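Serpin48 (Tenebrio molitor, PDB 3OZQ) inhibits the serine protease SPE with high specificity in the innate immunity of an insect and belongs to the serpin family. Local coordinates at residues Pro20-Glu25 with Lys280-Lys285; His92-Ile97 with Glu142-Lys147. All blocks are in the same frame, centred on the assembly; numbering follows the deposited sequence.

Interaction 1: residues Pro20-Glu25 with Lys280-Lys285; sequences PSVYKE and KKVLKK
Glu25 and Val282 are the residues whose CA atoms come nearest, 5.8 Å apart, where helix axes 9.7 Å apart run at 118° to each other. Glu25 does most of the touching. Its CB lies against both methyl groups of Val282, with Val282 CG1 at 4.0 Å. Its CG reaches on to the backbone of the second helix and comes within 3.9 Å of Val282 CA. The chain then bends at chi2, and the carboxylate turns along the helix to Lys285. There Glu25 OE2 sits 3.4 Å from Lys285 CG, beside the carbon chain rather than the amine. The two side chains cross at about a right angle, and Glu25 OE2 stays 5.3 Å from Lys285 NZ. The ion partner of this carboxylate is Lys28, one turn further along the same helix. An alanine in place of this glutamate is likely to leave Lys28 without its salt-bridge mate and to open a gap beside Lys285. Val282 CG1 also meets Val22 CG2, at 4.3 Å. Val282 holds CG1 anti to its backbone N (chi1 170°), which sets both methyls facing Glu25 CB. Val26 adds to the apolar cover of Val282. The contact is thus mainly van der Waals packing of valines and aliphatic carbons. Attraction between Glu25 and Lys285 can at most be a longer-range electrostatic effect.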
loop_
_atom_site.group_PDB
_atom_site.type_symbol
_atom_site.label_atom_id
_atom_site.label_comp_id
_atom_site.label_asym_id
_atom_site.label_seq_id
_atom_site.Cartn_x
_atom_site.Cartn_y
_atom_site.Cartn_z
ATOM N N PRO A 20 -2.851 2.693 -9.779
ATOM C CA PRO A 20 -4.229 2.573 -10.265
ATOM C C PRO A 20 -4.522 1.210 -10.861
ATOM O O PRO A 20 -5.657 0.755 -10.748
ATOM C CB PRO A 20 -4.325 3.652 -11.353
ATOM C CG PRO A 20 -2.911 3.996 -11.701
ATOM C CD PRO A 20 -2.130 3.796 -10.441
ATOM N N SER A 21 -3.529 0.578 -11.487
ATOM C CA SER A 21 -3.722 -0.755 -12.034
ATOM C C SER A 21 -4.005 -1.723 -10.895
ATOM O O SER A 21 -4.887 -2.560 -10.995
ATOM C CB SER A 21 -2.491 -1.214 -12.829
ATOM O OG SER A 21 -2.221 -0.343 -13.920
ATOM N N VAL A 22 -3.253 -1.595 -9.806
ATOM C CA VAL A 22 -3.489 -2.430 -8.633
ATOM C C VAL A 22 -4.862 -2.169 -8.015
ATOM O O VAL A 22 -5.607 -3.113 -7.732
ATOM C CB VAL A 22 -2.365 -2.285 -7.593
ATOM C CG1 VAL A 22 -2.740 -2.994 -6.298
ATOM C CG2 VAL A 22 -1.070 -2.894 -8.144
ATOM N N TYR A 23 -5.204 -0.890 -7.832
ATOM C CA TYR A 23 -6.485 -0.510 -7.248
ATOM C C TYR A 23 -7.620 -1.172 -8.033
ATOM O O TYR A 23 -8.519 -1.779 -7.447
ATOM C CB TYR A 23 -6.616 1.032 -7.216
ATOM C CG TYR A 23 -7.881 1.599 -6.620
ATOM C CD1 TYR A 23 -7.848 2.339 -5.438
ATOM C CD2 TYR A 23 -9.106 1.421 -7.244
ATOM C CE1 TYR A 23 -9.012 2.885 -4.897
ATOM C CE2 TYR A 23 -10.268 1.957 -6.717
ATOM C CZ TYR A 23 -10.217 2.685 -5.542
ATOM O OH TYR A 23 -11.382 3.203 -5.031
ATOM N N LYS A 24 -7.563 -1.072 -9.360
ATOM C CA LYS A 24 -8.624 -1.604 -10.222
ATOM C C LYS A 24 -8.815 -3.094 -10.015
ATOM O O LYS A 24 -9.932 -3.598 -10.033
ATOM C CB LYS A 24 -8.319 -1.326 -11.701
ATOM C CG LYS A 24 -9.497 -1.590 -12.634
ATOM C CD LYS A 24 -9.263 -1.008 -14.037
ATOM C CE LYS A 24 -9.527 0.506 -14.097
ATOM N NZ LYS A 24 -10.972 0.887 -14.304
ATOM N N GLU A 25 -7.714 -3.802 -9.819
ATOM C CA GLU A 25 -7.782 -5.231 -9.556
ATOM C C GLU A 25 -8.350 -5.521 -8.170
ATOM O O GLU A 25 -9.252 -6.343 -8.023
ATOM C CB GLU A 25 -6.394 -5.853 -9.696
ATOM C CG GLU A 25 -6.367 -7.061 -10.584
ATOM C CD GLU A 25 -7.196 -6.874 -11.838
ATOM O OE1 GLU A 25 -6.928 -5.923 -12.597
ATOM O OE2 GLU A 25 -8.117 -7.687 -12.062
ATOM N N LYS A 280 -1.099 -12.448 -5.838
ATOM C CA LYS A 280 -0.942 -13.386 -6.953
ATOM C C LYS A 280 -2.062 -13.176 -7.966
ATOM O O LYS A 280 -1.839 -13.096 -9.167
ATOM C CB LYS A 280 -0.953 -14.845 -6.473
ATOM C CG LYS A 280 -1.002 -15.818 -7.634
ATOM C CD LYS A 280 -0.904 -17.281 -7.196
ATOM C CE LYS A 280 -0.728 -18.200 -8.406
ATOM N NZ LYS A 280 -1.170 -19.618 -8.159
ATOM N N LYS A 281 -3.280 -13.130 -7.454
ATOM C CA LYS A 281 -4.457 -12.805 -8.249
ATOM C C LYS A 281 -4.269 -11.480 -8.983
ATOM O O LYS A 281 -4.522 -11.388 -10.185
ATOM C CB LYS A 281 -5.679 -12.719 -7.338
ATOM C CG LYS A 281 -6.955 -12.297 -8.046
ATOM C CD LYS A 281 -8.155 -12.336 -7.117
ATOM C CE LYS A 281 -8.349 -13.708 -6.529
ATOM N NZ LYS A 281 -9.464 -13.713 -5.534
ATOM N N VAL A 282 -3.823 -10.457 -8.261
ATOM C CA VAL A 282 -3.599 -9.158 -8.889
ATOM C C VAL A 282 -2.551 -9.271 -9.999
ATOM O O VAL A 282 -2.812 -8.898 -11.142
ATOM C CB VAL A 282 -3.170 -8.076 -7.868
ATOM C CG1 VAL A 282 -2.714 -6.798 -8.584
ATOM C CG2 VAL A 282 -4.303 -7.774 -6.890
ATOM N N LEU A 283 -1.377 -9.808 -9.663
ATOM C CA LEU A 283 -0.248 -9.795 -10.586
ATOM C C LEU A 283 -0.504 -10.636 -11.835
ATOM O O LEU A 283 -0.005 -10.320 -12.917
ATOM C CB LEU A 283 1.046 -10.211 -9.881
ATOM C CG LEU A 283 1.452 -9.168 -8.836
ATOM C CD1 LEU A 283 2.628 -9.630 -7.979
ATOM C CD2 LEU A 283 1.765 -7.844 -9.537
ATOM N N LYS A 284 -1.297 -11.689 -11.685
ATOM C CA LYS A 284 -1.671 -12.517 -12.826
ATOM C C LYS A 284 -2.416 -11.709 -13.879
ATOM O O LYS A 284 -2.151 -11.853 -15.067
ATOM C CB LYS A 284 -2.492 -13.743 -12.400
ATOM C CG LYS A 284 -1.636 -14.917 -11.902
ATOM C CD LYS A 284 -2.473 -16.161 -11.597
ATOM C CE LYS A 284 -2.610 -17.057 -12.820
ATOM N NZ LYS A 284 -1.464 -18.010 -12.974
ATOM N N LYS A 285 -3.342 -10.856 -13.451
ATOM C CA LYS A 285 -4.082 -10.036 -14.407
ATOM C C LYS A 285 -3.176 -9.000 -15.073
ATOM O O LYS A 285 -3.455 -8.548 -16.177
ATOM C CB LYS A 285 -5.281 -9.347 -13.748
ATOM C CG LYS A 285 -6.536 -10.200 -13.670
ATOM C CD LYS A 285 -7.149 -10.437 -15.053
ATOM C CE LYS A 285 -7.512 -9.124 -15.744
ATOM N NZ LYS A 285 -8.134 -9.355 -17.081
#

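Interaction 2: residues His92-Ile97 with Glu142-Lys147; sequences HTANKI and EQTQHK
Ala94 and Gln143 bring strand 90-100 against the end of helix 129-143, with CB to CB at 3.7 Å. The Ala94 methyl also meets Thr144 CG2, at 4.1 Å. Thr144 has OG1 between its backbone N and carbonyl carbon (chi1 55°). This leaves CG2 for the strand, while OG1 donates a hydrogen bond to Val140 O, back in the last turn of the helix.

His92 makes the second point of contact. Its CB leaves the strand toward the 142-147 segment. CG is placed anti to the carbonyl carbon (chi1 -61°) and lies 4.1 Å from Gln145 OE1. The next ring atom, His92 CD2, comes nearer, 3.5 Å from the same Gln145 OE1. The oxygen approaches the ring obliquely, and the ring and amide planes are 64° apart. The imidazole as a whole stacks with the ring of Tyr170, on the neighbouring strand 163-174. Tyr170 OH is also hydrogen-bonded to Gln145 OE1, so one tyrosine ties both partners together.

Gln145 gets there because the chain reverses in a type I' turn from Thr144 to Lys147. The turn is closed by Lys147 N to Thr144 O at 2.9 Å. Its inner residues, Gln145 and His146, both have positive phi.

In serpins such a helix, helix F, lies across one face of the large central beta-sheet A. This contact is where the end of that helix and the turn after it rest on the sheet.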
loop_
_atom_site.group_PDB
_atom_site.type_symbol
_atom_site.label_atom_id
_atom_site.label_comp_id
_atom_site.label_asym_id
_atom_site.label_seq_id
_atom_site.Cartn_x
_atom_site.Cartn_y
_atom_site.Cartn_z
ATOM N N HIS A 92 6.456 1.017 8.569
ATOM C CA HIS A 92 6.842 -0.264 9.152
ATOM C C HIS A 92 6.465 -1.366 8.173
ATOM O O HIS A 92 5.334 -1.424 7.703
ATOM C CB HIS A 92 6.136 -0.490 10.497
ATOM C CG HIS A 92 6.470 0.539 11.535
ATOM N ND1 HIS A 92 5.850 1.768 11.594
ATOM C CD2 HIS A 92 7.380 0.530 12.540
ATOM C CE1 HIS A 92 6.351 2.468 12.597
ATOM N NE2 HIS A 92 7.285 1.741 13.184
ATOM N N THR A 93 7.423 -2.225 7.848
ATOM C CA THR A 93 7.166 -3.327 6.933
ATOM C C THR A 93 7.755 -4.597 7.502
ATOM O O THR A 93 8.804 -4.572 8.144
ATOM C CB THR A 93 7.799 -3.056 5.553
ATOM O OG1 THR A 93 9.219 -3.239 5.633
ATOM C CG2 THR A 93 7.516 -1.646 5.114
ATOM N N ALA A 94 7.069 -5.706 7.285
ATOM C CA ALA A 94 7.622 -7.012 7.582
ATOM C C ALA A 94 7.440 -7.806 6.314
ATOM O O ALA A 94 6.367 -8.357 6.071
ATOM C CB ALA A 94 6.886 -7.658 8.727
ATOM N N ASN A 95 8.485 -7.832 5.493
ATOM C CA ASN A 95 8.448 -8.499 4.210
ATOM C C ASN A 95 9.394 -9.679 4.248
ATOM O O ASN A 95 10.549 -9.556 4.660
ATOM C CB ASN A 95 8.836 -7.548 3.066
ATOM C CG ASN A 95 7.883 -6.363 2.930
ATOM O OD1 ASN A 95 8.156 -5.400 2.186
ATOM N ND2 ASN A 95 6.760 -6.420 3.652
ATOM N N LYS A 96 8.899 -10.828 3.819
ATOM C CA LYS A 96 9.697 -12.041 3.878
ATOM C C LYS A 96 9.346 -13.005 2.762
ATOM O O LYS A 96 8.203 -13.076 2.307
ATOM C CB LYS A 96 9.515 -12.704 5.236
ATOM C CG LYS A 96 10.110 -14.077 5.319
ATOM C CD LYS A 96 11.319 -14.113 6.178
ATOM C CE LYS A 96 10.959 -13.988 7.627
ATOM N NZ LYS A 96 12.028 -14.651 8.444
ATOM N N ILE A 97 10.350 -13.751 2.314
ATOM C CA ILE A 97 10.134 -14.779 1.321
ATOM C C ILE A 97 10.472 -16.090 1.987
ATOM O O ILE A 97 11.639 -16.376 2.224
ATOM C CB ILE A 97 11.010 -14.554 0.077
ATOM C CG1 ILE A 97 10.588 -13.254 -0.628
ATOM C CG2 ILE A 97 10.896 -15.728 -0.883
ATOM C CD1 ILE A 97 11.165 -13.108 -2.032
ATOM N N GLU A 142 6.066 -10.002 15.677
ATOM C CA GLU A 142 7.253 -9.422 16.301
ATOM C C GLU A 142 7.750 -8.193 15.528
ATOM O O GLU A 142 8.197 -7.215 16.120
ATOM C CB GLU A 142 8.376 -10.450 16.414
ATOM C CG GLU A 142 9.765 -9.882 16.129
ATOM C CD GLU A 142 10.620 -10.797 15.237
ATOM O OE1 GLU A 142 10.691 -12.025 15.502
ATOM O OE2 GLU A 142 11.219 -10.284 14.263
ATOM N N GLN A 143 7.664 -8.254 14.204
ATOM C CA GLN A 143 8.202 -7.202 13.341
ATOM C C GLN A 143 7.259 -6.012 13.158
ATOM O O GLN A 143 7.663 -4.973 12.642
ATOM C CB GLN A 143 8.565 -7.775 11.968
ATOM C CG GLN A 143 9.847 -8.574 11.951
ATOM C CD GLN A 143 11.048 -7.707 12.244
ATOM O OE1 GLN A 143 11.431 -6.859 11.431
ATOM N NE2 GLN A 143 11.640 -7.894 13.418
ATOM N N THR A 144 6.003 -6.169 13.561
ATOM C CA THR A 144 5.042 -5.067 13.480
ATOM C C THR A 144 4.474 -4.703 14.844
ATOM O O THR A 144 3.336 -4.261 14.933
ATOM C CB THR A 144 3.845 -5.404 12.567
ATOM O OG1 THR A 144 3.228 -6.623 13.005
ATOM C CG2 THR A 144 4.272 -5.534 11.115
ATOM N N GLN A 145 5.274 -4.878 15.894
ATOM C CA GLN A 145 4.834 -4.666 17.273
ATOM C C GLN A 145 3.438 -5.224 17.546
ATOM O O GLN A 145 2.600 -4.563 18.163
ATOM C CB GLN A 145 4.922 -3.186 17.689
ATOM C CG GLN A 145 5.069 -2.176 16.547
ATOM C CD GLN A 145 6.346 -2.372 15.752
ATOM O OE1 GLN A 145 6.371 -2.189 14.531
ATOM N NE2 GLN A 145 7.412 -2.754 16.440
ATOM N N HIS A 146 3.204 -6.445 17.076
ATOM C CA HIS A 146 1.947 -7.166 17.301
ATOM C C HIS A 146 0.700 -6.485 16.744
ATOM O O HIS A 146 -0.419 -6.909 17.040
ATOM C CB HIS A 146 1.773 -7.512 18.787
ATOM C CG HIS A 146 2.865 -8.386 19.324
ATOM N ND1 HIS A 146 2.700 -9.738 19.546
ATOM C CD2 HIS A 146 4.148 -8.105 19.661
ATOM C CE1 HIS A 146 3.828 -10.249 20.008
ATOM N NE2 HIS A 146 4.724 -9.281 20.082
ATOM N N LYS A 147 0.904 -5.462 15.913
ATOM C CA LYS A 147 -0.190 -4.711 15.288
ATOM C C LYS A 147 -0.851 -5.466 14.127
ATOM O O LYS A 147 -1.991 -5.178 13.749
ATOM C CB LYS A 147 0.320 -3.366 14.762
ATOM C CG LYS A 147 0.923 -2.415 15.804
ATOM C CD LYS A 147 -0.116 -1.879 16.774
ATOM C CE LYS A 147 0.326 -0.551 17.396
ATOM N NZ LYS A 147 1.804 -0.470 17.584
#

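Interactions 1 and 2 share no atoms. Their centres are 23 Å apart, and their nearest atoms about 11 Å. Helix 38-50 links their segments. It touches Val22, which takes part in interaction 1, and Leu283 on the helix of Val282. It also touches Asn95 and Ile97 of strand 90-100, which take no part in interaction 2. Along that strand the side chains alternate. His92 and Ala94 face the 142-147 segment, while Asn95 and Ile97 turn to helix 38-50. Interaction 1 therefore belongs to the helical layer behind the sheet, and interaction 2 to the opposite face. In serpins this sheet can take up the cleaved reactive-centre loop as an extra strand. Neither contact includes residues of the probable loop, which is partly unmodelled.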